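Local coordinates for hypothetical protein (Sus scrofa, PDB 3WOC) that binds heparin and is probably a jacalin-like lectin, prostate-derived and obtained from boar sperm, at residues Gly26-Phe30 with Trp48-Tyr52. Numbering follows the deposited sequence.
Sequences GIRVF and WSEKY
The guanidinium of R28 lies over one face of the W48 indole, a cation-pi pair in which CZ sits 3.9 Å from the centroid of the five-membered ring and 15° off its normal. The two flat groups are not quite parallel: their planes are 30° apart, and R28 NH2 comes to 3.1 Å from W48 NE1. Both atoms are donors, so this approach is part of the stack and not a hydrogen bond. The arginine reaches over the indole because its chain, extended through chi2, bends at chi3 (-81°); lower down, its CB packs against W48 CZ3 at 3.5 Å. The far, six-membered end of the indole meets the backbone of 26-30, where W48 CH2 lies 3.7 Å from I27 N. Beyond the stack, the arginine is held by a salt bridge from NE to E61, which probably helps to fix the guanidinium over the ring.

A second, looser version of the theme joins K51 to F30. The lysine chain, bent at chi2, chi3 and chi4, crosses the phenyl face, its CD making an off-centre CH-pi contact 3.7 Å from F30 CE2. K51 NZ stands over the same face of F30, 4.9 Å from the ring centroid, a longer cation-pi pair. The cation is thus given by one segment in the first pair and by the other in the second.

Both pairs span a strand: 37-44 runs between 24-31 and the outermost strand 47-53, which a bulge or short loop interrupts, while 58-63 flanks 24-31 on its other side; together the four strands make one sheet of the jacalin-like beta-prism.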
loop_
_atom_site.group_PDB
_atom_site.type_symbol
_atom_site.label_atom_id
_atom_site.label_comp_id
_atom_site.label_asym_id
_atom_site.label_seq_id
_atom_site.Cartn_x
_atom_site.Cartn_y
_atom_site.Cartn_z
ATOM N N GLY A 26 9.882 2.015 4.335
ATOM C CA GLY A 26 8.790 2.714 4.997
ATOM C C GLY A 26 7.536 2.773 4.152
ATOM O O GLY A 26 7.570 2.528 2.943
ATOM N N ILE A 27 6.423 3.110 4.797
ATOM C CA ILE A 27 5.126 3.161 4.132
ATOM C C ILE A 27 4.294 4.316 4.695
ATOM O O ILE A 27 4.204 4.498 5.910
ATOM C CB ILE A 27 4.381 1.797 4.259
ATOM C CG1 ILE A 27 3.591 1.459 2.981
ATOM C CG2 ILE A 27 3.555 1.731 5.541
ATOM C CD1 ILE A 27 2.286 2.227 2.774
ATOM N N ARG A 28 3.702 5.098 3.798
ATOM C CA ARG A 28 2.890 6.245 4.181
ATOM C C ARG A 28 1.460 6.083 3.672
ATOM O O ARG A 28 1.229 5.972 2.467
ATOM C CB ARG A 28 3.513 7.536 3.643
ATOM C CG ARG A 28 2.996 8.814 4.280
ATOM C CD ARG A 28 3.734 10.025 3.726
ATOM N NE ARG A 28 5.031 10.228 4.366
ATOM C CZ ARG A 28 5.985 11.031 3.904
ATOM N NH1 ARG A 28 5.809 11.712 2.778
ATOM N NH2 ARG A 28 7.126 11.148 4.570
ATOM N N VAL A 29 0.509 6.059 4.601
ATOM C CA VAL A 29 -0.906 5.934 4.264
ATOM C C VAL A 29 -1.668 7.189 4.695
ATOM O O VAL A 29 -1.571 7.623 5.843
ATOM C CB VAL A 29 -1.536 4.666 4.897
ATOM C CG1 VAL A 29 -3.035 4.623 4.663
ATOM C CG2 VAL A 29 -0.887 3.410 4.337
ATOM N N PHE A 30 -2.419 7.767 3.759
ATOM C CA PHE A 30 -3.232 8.946 4.034
ATOM C C PHE A 30 -4.688 8.557 4.268
ATOM O O PHE A 30 -5.334 7.964 3.400
ATOM C CB PHE A 30 -3.113 9.953 2.892
ATOM C CG PHE A 30 -1.779 10.645 2.829
ATOM C CD1 PHE A 30 -1.638 11.949 3.296
ATOM C CD2 PHE A 30 -0.664 9.998 2.300
ATOM C CE1 PHE A 30 -0.404 12.602 3.237
ATOM C CE2 PHE A 30 0.572 10.636 2.238
ATOM C CZ PHE A 30 0.703 11.942 2.705
ATOM N N TRP A 48 11.178 8.673 -0.789
ATOM C CA TRP A 48 9.739 8.447 -0.858
ATOM C C TRP A 48 9.274 8.510 -2.305
ATOM O O TRP A 48 9.772 9.321 -3.093
ATOM C CB TRP A 48 8.985 9.489 -0.028
ATOM C CG TRP A 48 9.019 9.240 1.450
ATOM C CD1 TRP A 48 9.791 9.886 2.374
ATOM C CD2 TRP A 48 8.241 8.281 2.179
ATOM N NE1 TRP A 48 9.546 9.388 3.633
ATOM C CE2 TRP A 48 8.599 8.401 3.543
ATOM C CE3 TRP A 48 7.278 7.329 1.815
ATOM C CZ2 TRP A 48 8.030 7.603 4.544
ATOM C CZ3 TRP A 48 6.713 6.534 2.811
ATOM C CH2 TRP A 48 7.088 6.682 4.160
ATOM N N SER A 49 8.317 7.655 -2.649
ATOM C CA SER A 49 7.772 7.599 -4.004
ATOM C C SER A 49 6.818 8.760 -4.292
ATOM O O SER A 49 6.573 9.610 -3.437
ATOM C CB SER A 49 7.048 6.267 -4.226
ATOM O OG SER A 49 5.868 6.186 -3.442
ATOM N N GLU A 50 6.298 8.785 -5.517
ATOM C CA GLU A 50 5.180 9.639 -5.891
ATOM C C GLU A 50 3.945 9.264 -5.060
ATOM O O GLU A 50 3.787 8.110 -4.650
ATOM C CB GLU A 50 4.890 9.454 -7.383
ATOM C CG GLU A 50 3.778 10.324 -7.961
ATOM C CD GLU A 50 3.345 9.874 -9.349
ATOM O OE1 GLU A 50 2.164 10.094 -9.703
ATOM O OE2 GLU A 50 4.180 9.298 -10.084
ATOM N N LYS A 51 3.086 10.248 -4.802
ATOM C CA LYS A 51 1.820 10.021 -4.110
ATOM C C LYS A 51 0.859 9.292 -5.038
ATOM O O LYS A 51 0.613 9.736 -6.163
ATOM C CB LYS A 51 1.201 11.350 -3.678
ATOM C CG LYS A 51 -0.064 11.217 -2.832
ATOM C CD LYS A 51 0.208 11.479 -1.357
ATOM C CE LYS A 51 0.393 12.969 -1.074
ATOM N NZ LYS A 51 -0.802 13.775 -1.452
ATOM N N TYR A 52 0.318 8.175 -4.564
ATOM C CA TYR A 52 -0.609 7.389 -5.368
ATOM C C TYR A 52 -2.007 7.326 -4.772
ATOM O O TYR A 52 -2.273 6.548 -3.857
ATOM C CB TYR A 52 -0.047 5.989 -5.641
ATOM C CG TYR A 52 1.199 6.013 -6.501
ATOM C CD1 TYR A 52 1.163 6.532 -7.793
ATOM C CD2 TYR A 52 2.413 5.525 -6.019
ATOM C CE1 TYR A 52 2.297 6.559 -8.585
ATOM C CE2 TYR A 52 3.557 5.554 -6.805
ATOM C CZ TYR A 52 3.490 6.070 -8.088
ATOM O OH TYR A 52 4.612 6.103 -8.879
#